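Local coordinates for protein CHIR AB1 (Gallus gallus, PDB 2VSD) that probably acts as a classical Fc receptor of chicken immune cells, binding antibody through this extracellular immunoglobulin domain of a membrane protein, at residues 34-37 and 42-45; 45-50 and 56-61. All coordinates share one frame; numbering follows the deposited sequence.

Contact 1: 34-37 and 42-45; sequences WVQL and TLRF
Leu37 and Phe45 form an antiparallel hydrogen-bonded pair between segments 34-37 and 42-45, whose axes approach to 5.4 Å at 112° between their directions. Leu37 N gives a nearly straight bond to Phe45 O (2.7 Å). In return Leu37 O takes two N-H groups, both in its carbonyl plane: Arg44 N at 2.7 Å and Phe45 N at 3.1 Å. With two consecutive residues facing one, this is a classic beta bulge. It lies in the hairpin of strands 33-39 and 42-49, at the edge of the four-stranded sheet of the immunoglobulin domain. On one face, the side chains of Leu37 and Phe45 run side by side in the same direction; Leu37 CD2 meets the ring edge at Phe45 CD2, 3.9 Å away. Arg44, its CG anti to the backbone N (chi1 -169°), lays that CG over the centre of one face of the Phe45 ring, then runs extended to a salt bridge with Asp67 and a cation-pi contact with Phe60. The other face of the sheet carries Gln36 and Leu43, whose side chains cross at about a right angle. The branch that touches is Leu43 CD1, which sits 3.5 Å from Gln36 CB and also brushes CG and CD. The amide of Gln36 remains alongside that methyl, but its OE1 is hydrogen-bonded to Arg74 and to Trp38 NE1. Gln36 and Leu43 also pack on Gln36 and Leu43 of the second subunit.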
ATOM      1  N   TRP A  34       8.309   1.856  -6.766  1.00 28.15           N
ATOM      2  CA  TRP A  34       7.829   1.916  -5.378  1.00 26.11           C
ATOM      3  C   TRP A  34       7.800   0.490  -4.876  1.00 24.91           C
ATOM      4  O   TRP A  34       7.245  -0.365  -5.530  1.00 25.06           O
ATOM      5  CB  TRP A  34       6.427   2.561  -5.311  1.00 26.64           C
ATOM      6  CG  TRP A  34       6.535   4.044  -5.220  1.00 25.73           C
ATOM      7  CD1 TRP A  34       6.367   4.957  -6.240  1.00 27.42           C
ATOM      8  CD2 TRP A  34       6.895   4.802  -4.062  1.00 26.61           C
ATOM      9  NE1 TRP A  34       6.566   6.226  -5.766  1.00 25.61           N
ATOM     10  CE2 TRP A  34       6.924   6.163  -4.448  1.00 25.53           C
ATOM     11  CE3 TRP A  34       7.165   4.472  -2.732  1.00 25.23           C
ATOM     12  CZ2 TRP A  34       7.193   7.176  -3.556  1.00 25.51           C
ATOM     13  CZ3 TRP A  34       7.456   5.485  -1.842  1.00 28.13           C
ATOM     14  CH2 TRP A  34       7.467   6.824  -2.255  1.00 27.84           C
ATOM     15  N   VAL A  35       8.436   0.234  -3.734  1.00 24.57           N
ATOM     16  CA  VAL A  35       8.508  -1.141  -3.234  1.00 23.41           C
ATOM     17  C   VAL A  35       7.680  -1.219  -1.956  1.00 21.56           C
ATOM     18  O   VAL A  35       7.751  -0.305  -1.137  1.00 21.49           O
ATOM     19  CB  VAL A  35       9.950  -1.552  -2.959  1.00 24.36           C
ATOM     20  CG1 VAL A  35      10.024  -3.036  -2.605  1.00 24.17           C
ATOM     21  CG2 VAL A  35      10.834  -1.251  -4.188  1.00 23.77           C
ATOM     22  N   GLN A  36       6.894  -2.284  -1.806  1.00 20.84           N
ATOM     23  CA  GLN A  36       6.058  -2.440  -0.612  1.00 20.83           C
ATOM     24  C   GLN A  36       6.465  -3.657   0.214  1.00 19.66           C
ATOM     25  O   GLN A  36       6.725  -4.731  -0.357  1.00 21.10           O
ATOM     26  CB  GLN A  36       4.631  -2.656  -1.043  1.00 19.98           C
ATOM     27  CG  GLN A  36       4.076  -1.478  -1.840  1.00 21.99           C
ATOM     28  CD  GLN A  36       2.649  -1.663  -2.296  1.00 22.25           C
ATOM     29  OE1 GLN A  36       2.132  -2.787  -2.380  1.00 23.40           O
ATOM     30  NE2 GLN A  36       1.997  -0.537  -2.641  1.00 23.25           N
ATOM     31  N   LEU A  37       6.440  -3.520   1.535  1.00 19.56           N
ATOM     32  CA  LEU A  37       6.595  -4.674   2.392  1.00 17.87           C
ATOM     33  C   LEU A  37       5.253  -4.942   3.053  1.00 18.23           C
ATOM     34  O   LEU A  37       4.716  -4.058   3.726  1.00 17.16           O
ATOM     35  CB  LEU A  37       7.674  -4.445   3.467  1.00 16.37           C
ATOM     36  CG  LEU A  37       7.988  -5.688   4.340  1.00 18.54           C
ATOM     37  CD1 LEU A  37       8.810  -6.748   3.561  1.00 18.41           C
ATOM     38  CD2 LEU A  37       8.756  -5.236   5.569  1.00 16.66           C
ATOM     39  N   THR A  42      -1.248  -7.597   4.719  1.00 18.98           N
ATOM     40  CA  THR A  42      -1.584  -6.174   4.853  1.00 20.52           C
ATOM     41  C   THR A  42      -0.287  -5.371   4.665  1.00 19.54           C
ATOM     42  O   THR A  42       0.774  -5.779   5.143  1.00 19.04           O
ATOM     43  CB  THR A  42      -2.209  -5.895   6.250  1.00 21.33           C
ATOM     44  OG1 THR A  42      -3.477  -6.575   6.358  1.00 23.41           O
ATOM     45  CG2 THR A  42      -2.401  -4.399   6.506  1.00 22.12           C
ATOM     46  N   LEU A  43      -0.366  -4.256   3.946  1.00 19.19           N
ATOM     47  CA  LEU A  43       0.816  -3.403   3.725  1.00 17.95           C
ATOM     48  C   LEU A  43       1.372  -2.878   5.044  1.00 18.93           C
ATOM     49  O   LEU A  43       0.594  -2.310   5.872  1.00 17.80           O
ATOM     50  CB  LEU A  43       0.429  -2.205   2.817  1.00 18.59           C
ATOM     51  CG  LEU A  43       1.523  -1.158   2.615  1.00 20.54           C
ATOM     52  CD1 LEU A  43       2.482  -1.764   1.626  1.00 23.87           C
ATOM     53  CD2 LEU A  43       0.994   0.217   2.074  1.00 19.72           C
ATOM     54  N   ARG A  44       2.697  -3.062   5.239  1.00 16.82           N
ATOM     55  CA  ARG A  44       3.362  -2.502   6.405  1.00 18.02           C
ATOM     56  C   ARG A  44       4.146  -1.218   6.097  1.00 19.55           C
ATOM     57  O   ARG A  44       3.885  -0.172   6.709  1.00 19.24           O
ATOM     58  CB  ARG A  44       4.249  -3.545   7.124  1.00 17.82           C
ATOM     59  CG  ARG A  44       4.698  -3.009   8.484  1.00 19.15           C
ATOM     60  CD  ARG A  44       5.485  -3.970   9.294  1.00 20.92           C
ATOM     61  NE  ARG A  44       5.883  -3.305  10.541  1.00 22.21           N
ATOM     62  CZ  ARG A  44       6.555  -3.863  11.542  1.00 26.81           C
ATOM     63  NH1 ARG A  44       6.891  -5.154  11.505  1.00 21.64           N
ATOM     64  NH2 ARG A  44       6.862  -3.120  12.609  1.00 23.24           N
ATOM     65  N   PHE A  45       5.086  -1.299   5.152  1.00 20.33           N
ATOM     66  CA  PHE A  45       5.948  -0.172   4.769  1.00 20.36           C
ATOM     67  C   PHE A  45       5.987  -0.080   3.267  1.00 21.51           C
ATOM     68  O   PHE A  45       5.762  -1.070   2.546  1.00 21.01           O
ATOM     69  CB  PHE A  45       7.400  -0.417   5.200  1.00 20.15           C
ATOM     70  CG  PHE A  45       7.586  -0.587   6.679  1.00 20.64           C
ATOM     71  CD1 PHE A  45       7.213   0.430   7.559  1.00 22.35           C
ATOM     72  CD2 PHE A  45       8.181  -1.736   7.182  1.00 19.93           C
ATOM     73  CE1 PHE A  45       7.433   0.306   8.932  1.00 23.19           C
ATOM     74  CE2 PHE A  45       8.396  -1.879   8.549  1.00 19.75           C
ATOM     75  CZ  PHE A  45       8.022  -0.867   9.416  1.00 23.53           C
TER

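Contact 2: 45-50 and 56-61; sequences FDKEKD and AEFSFA. Unlike the reference sequence in segment 45-50: Asp46 (reference Asn).
Phe45 and Lys47 pack against Phe58, joining segments 45-50 and 56-61, which run roughly antiparallel (145°) in different sheets of the immunoglobulin sandwich, their axes 7.7 Å apart. The tight part is largely aromatic. Phe45 CB lies 3.7 Å from Phe58 CD1, while the far end of the Phe45 ring places CE2 over a face of Phe60, 3.6 Å from its CD2; the two ring planes meet at 54°. Buried Lys49 packs through its aliphatic stem, CB lying 4.2 Å from Ala56 CB, and its NZ leads away to backbone carbonyls that include Gln53 O. The side chains of Lys47 and Phe58 overlap while running opposite ways, and Lys47 CD rests over one ring face in a CH-pi contact. A bend at chi3 (-70°) lifts the ammonium further above the ring, at most a weak cation-pi attraction, to where Lys47 NZ approaches Glu57 O almost end-on at 2.9 Å. Here the contact loosens toward solvent: a water accepts from Glu57 N and, weakly, from Lys47 NZ. Glu57 turns its carboxylate to Arg25. With its methylenes on the Phe58 face and its ammonium satisfied by Glu57 O, Lys47 can border the apolar core despite its charge.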
ATOM      1  N   PHE A  45       5.086  -1.299   5.152  1.00 20.33           N
ATOM      2  CA  PHE A  45       5.948  -0.172   4.769  1.00 20.36           C
ATOM      3  C   PHE A  45       5.987  -0.080   3.267  1.00 21.51           C
ATOM      4  O   PHE A  45       5.762  -1.070   2.546  1.00 21.01           O
ATOM      5  CB  PHE A  45       7.400  -0.417   5.200  1.00 20.15           C
ATOM      6  CG  PHE A  45       7.586  -0.587   6.679  1.00 20.64           C
ATOM      7  CD1 PHE A  45       7.213   0.430   7.559  1.00 22.35           C
ATOM      8  CD2 PHE A  45       8.181  -1.736   7.182  1.00 19.93           C
ATOM      9  CE1 PHE A  45       7.433   0.306   8.932  1.00 23.19           C
ATOM     10  CE2 PHE A  45       8.396  -1.879   8.549  1.00 19.75           C
ATOM     11  CZ  PHE A  45       8.022  -0.867   9.416  1.00 23.53           C
ATOM     12  N   ASP A  46       6.278   1.117   2.777  1.00 23.17           N
ATOM     13  CA  ASP A  46       6.690   1.221   1.381  1.00 25.22           C
ATOM     14  C   ASP A  46       7.835   2.201   1.310  1.00 26.99           C
ATOM     15  O   ASP A  46       8.056   2.967   2.261  1.00 28.45           O
ATOM     16  CB  ASP A  46       5.529   1.574   0.435  1.00 25.23           C
ATOM     17  CG  ASP A  46       4.988   2.996   0.629  1.00 26.78           C
ATOM     18  OD1 ASP A  46       5.545   3.780   1.403  1.00 28.37           O
ATOM     19  OD2 ASP A  46       3.962   3.291   0.008  1.00 29.91           O
ATOM     20  N   LYS A  47       8.592   2.142   0.220  1.00 28.37           N
ATOM     21  CA  LYS A  47       9.665   3.108  -0.027  1.00 30.04           C
ATOM     22  C   LYS A  47      10.078   3.124  -1.499  1.00 30.72           C
ATOM     23  O   LYS A  47       9.784   2.200  -2.263  1.00 29.91           O
ATOM     24  CB  LYS A  47      10.877   2.794   0.844  1.00 30.61           C
ATOM     25  CG  LYS A  47      11.566   1.490   0.485  1.00 31.83           C
ATOM     26  CD  LYS A  47      12.651   1.144   1.504  1.00 35.25           C
ATOM     27  CE  LYS A  47      13.824   2.074   1.406  1.00 37.17           C
ATOM     28  NZ  LYS A  47      14.798   1.870   2.514  1.00 40.23           N
ATOM     29  N   GLU A  48      10.781   4.183  -1.878  1.00 32.14           N
ATOM     30  CA  GLU A  48      11.291   4.338  -3.237  1.00 34.41           C
ATOM     31  C   GLU A  48      12.514   3.463  -3.426  1.00 34.72           C
ATOM     32  O   GLU A  48      13.324   3.330  -2.515  1.00 34.83           O
ATOM     33  CB  GLU A  48      11.724   5.795  -3.467  1.00 34.71           C
ATOM     34  CG  GLU A  48      10.699   6.841  -3.097  1.00 38.76           C
ATOM     35  CD  GLU A  48      10.693   7.243  -1.612  1.00 44.14           C
ATOM     36  OE1 GLU A  48      11.059   6.418  -0.725  1.00 45.12           O
ATOM     37  OE2 GLU A  48      10.277   8.404  -1.333  1.00 45.95           O
ATOM     38  N   LYS A  49      12.660   2.904  -4.618  1.00 35.90           N
ATOM     39  CA  LYS A  49      13.915   2.271  -4.996  1.00 37.31           C
ATOM     40  C   LYS A  49      14.404   2.903  -6.288  1.00 38.37           C
ATOM     41  O   LYS A  49      13.827   2.662  -7.362  1.00 37.37           O
ATOM     42  CB  LYS A  49      13.756   0.759  -5.177  1.00 36.89           C
ATOM     43  CG  LYS A  49      15.088   0.045  -5.479  1.00 36.83           C
ATOM     44  CD  LYS A  49      14.910  -1.277  -6.201  1.00 36.51           C
ATOM     45  CE  LYS A  49      14.677  -1.112  -7.691  1.00 39.42           C
ATOM     46  NZ  LYS A  49      15.871  -0.564  -8.420  1.00 39.49           N
ATOM     47  N   ASP A  50      15.448   3.721  -6.155  1.00 40.59           N
ATOM     48  CA  ASP A  50      16.155   4.317  -7.294  1.00 42.66           C
ATOM     49  C   ASP A  50      16.483   3.260  -8.355  1.00 43.44           C
ATOM     50  O   ASP A  50      16.716   2.083  -8.039  1.00 43.56           O
ATOM     51  CB  ASP A  50      17.415   5.045  -6.808  1.00 43.26           C
ATOM     52  CG  ASP A  50      17.099   6.200  -5.860  1.00 45.79           C
ATOM     53  OD1 ASP A  50      16.159   6.981  -6.146  1.00 47.61           O
ATOM     54  OD2 ASP A  50      17.790   6.334  -4.817  1.00 49.86           O
ATOM     55  N   ALA A  56      15.409  -2.945  -2.544  1.00 29.85           N
ATOM     56  CA  ALA A  56      15.019  -2.001  -1.498  1.00 28.26           C
ATOM     57  C   ALA A  56      15.159  -2.800  -0.219  1.00 27.21           C
ATOM     58  O   ALA A  56      14.800  -3.960  -0.206  1.00 26.66           O
ATOM     59  CB  ALA A  56      13.564  -1.573  -1.666  1.00 27.35           C
ATOM     60  N   GLU A  57      15.689  -2.188   0.835  1.00 26.64           N
ATOM     61  CA  GLU A  57      15.845  -2.870   2.116  1.00 26.33           C
ATOM     62  C   GLU A  57      14.965  -2.181   3.133  1.00 25.24           C
ATOM     63  O   GLU A  57      14.953  -0.944   3.204  1.00 25.28           O
ATOM     64  CB  GLU A  57      17.298  -2.819   2.600  1.00 27.79           C
ATOM     65  CG  GLU A  57      18.202  -3.791   1.870  1.00 30.26           C
ATOM     66  CD  GLU A  57      19.537  -3.976   2.557  1.00 33.03           C
ATOM     67  OE1 GLU A  57      19.899  -3.155   3.426  1.00 33.35           O
ATOM     68  OE2 GLU A  57      20.221  -4.965   2.227  1.00 38.94           O
ATOM     69  N   PHE A  58      14.229  -2.974   3.910  1.00 23.04           N
ATOM     70  CA  PHE A  58      13.431  -2.442   4.991  1.00 22.63           C
ATOM     71  C   PHE A  58      14.098  -2.945   6.249  1.00 21.81           C
ATOM     72  O   PHE A  58      14.043  -4.144   6.539  1.00 23.17           O
ATOM     73  CB  PHE A  58      11.993  -2.989   4.914  1.00 21.13           C
ATOM     74  CG  PHE A  58      11.286  -2.656   3.632  1.00 23.51           C
ATOM     75  CD1 PHE A  58      10.484  -1.509   3.543  1.00 22.89           C
ATOM     76  CD2 PHE A  58      11.438  -3.459   2.499  1.00 22.37           C
ATOM     77  CE1 PHE A  58       9.838  -1.190   2.359  1.00 22.98           C
ATOM     78  CE2 PHE A  58      10.804  -3.142   1.305  1.00 23.22           C
ATOM     79  CZ  PHE A  58      10.000  -2.009   1.232  1.00 22.02           C
ATOM     80  N   SER A  59      14.720  -2.056   7.008  1.00 22.96           N
ATOM     81  CA  SER A  59      15.378  -2.470   8.243  1.00 22.98           C
ATOM     82  C   SER A  59      14.617  -1.846   9.388  1.00 22.88           C
ATOM     83  O   SER A  59      14.319  -0.634   9.344  1.00 22.78           O
ATOM     84  CB  SER A  59      16.835  -2.008   8.291  1.00 23.77           C
ATOM     85  OG  SER A  59      17.600  -2.648   7.296  1.00 27.65           O
ATOM     86  N   PHE A  60      14.287  -2.662  10.387  1.00 21.19           N
ATOM     87  CA  PHE A  60      13.538  -2.168  11.550  1.00 20.91           C
ATOM     88  C   PHE A  60      13.823  -2.981  12.798  1.00 20.32           C
ATOM     89  O   PHE A  60      14.293  -4.148  12.733  1.00 19.90           O
ATOM     90  CB  PHE A  60      12.032  -2.103  11.270  1.00 21.61           C
ATOM     91  CG  PHE A  60      11.428  -3.402  10.795  1.00 22.19           C
ATOM     92  CD1 PHE A  60      10.837  -4.288  11.699  1.00 23.49           C
ATOM     93  CD2 PHE A  60      11.407  -3.721   9.435  1.00 24.51           C
ATOM     94  CE1 PHE A  60      10.267  -5.481  11.265  1.00 23.35           C
ATOM     95  CE2 PHE A  60      10.849  -4.906   8.999  1.00 21.30           C
ATOM     96  CZ  PHE A  60      10.258  -5.779   9.897  1.00 20.21           C
ATOM     97  N   ALA A  61      13.563  -2.360  13.945  1.00 18.48           N
ATOM     98  CA  ALA A  61      13.725  -3.070  15.204  1.00 18.57           C
ATOM     99  C   ALA A  61      12.488  -3.916  15.464  1.00 17.37           C
ATOM    100  O   ALA A  61      11.361  -3.494  15.167  1.00 18.67           O
ATOM    101  CB  ALA A  61      13.937  -2.072  16.330  1.00 18.90           C
TER
HETATM  102  O   HOH W   1      16.579   0.514   0.184  1.00 35.53           O

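Contact 1 and contact 2 have centres 8 Å apart and share Phe45 on strand 42-49. Along the chain, 34-37 comes first, then the continuous run 42-50, then 56-61. Contact 1 joins neighbouring strands within the four-stranded sheet; contact 2 passes from that sheet's edge strand to strand 55-61, at the edge of the three-stranded sheet. Between them Val35 and Lys47 are backbone hydrogen-bonded (Val35 N to Lys47 O, 2.8 Å), which continues the strand pairing beyond the bulge. Strand 42-49, an edge strand of its sheet within this chain, faces strand 55-61 with Phe45 and Lys47 and the second subunit with Leu43 and Asp46, Asp46 through a salt bridge to Arg74 of that subunit.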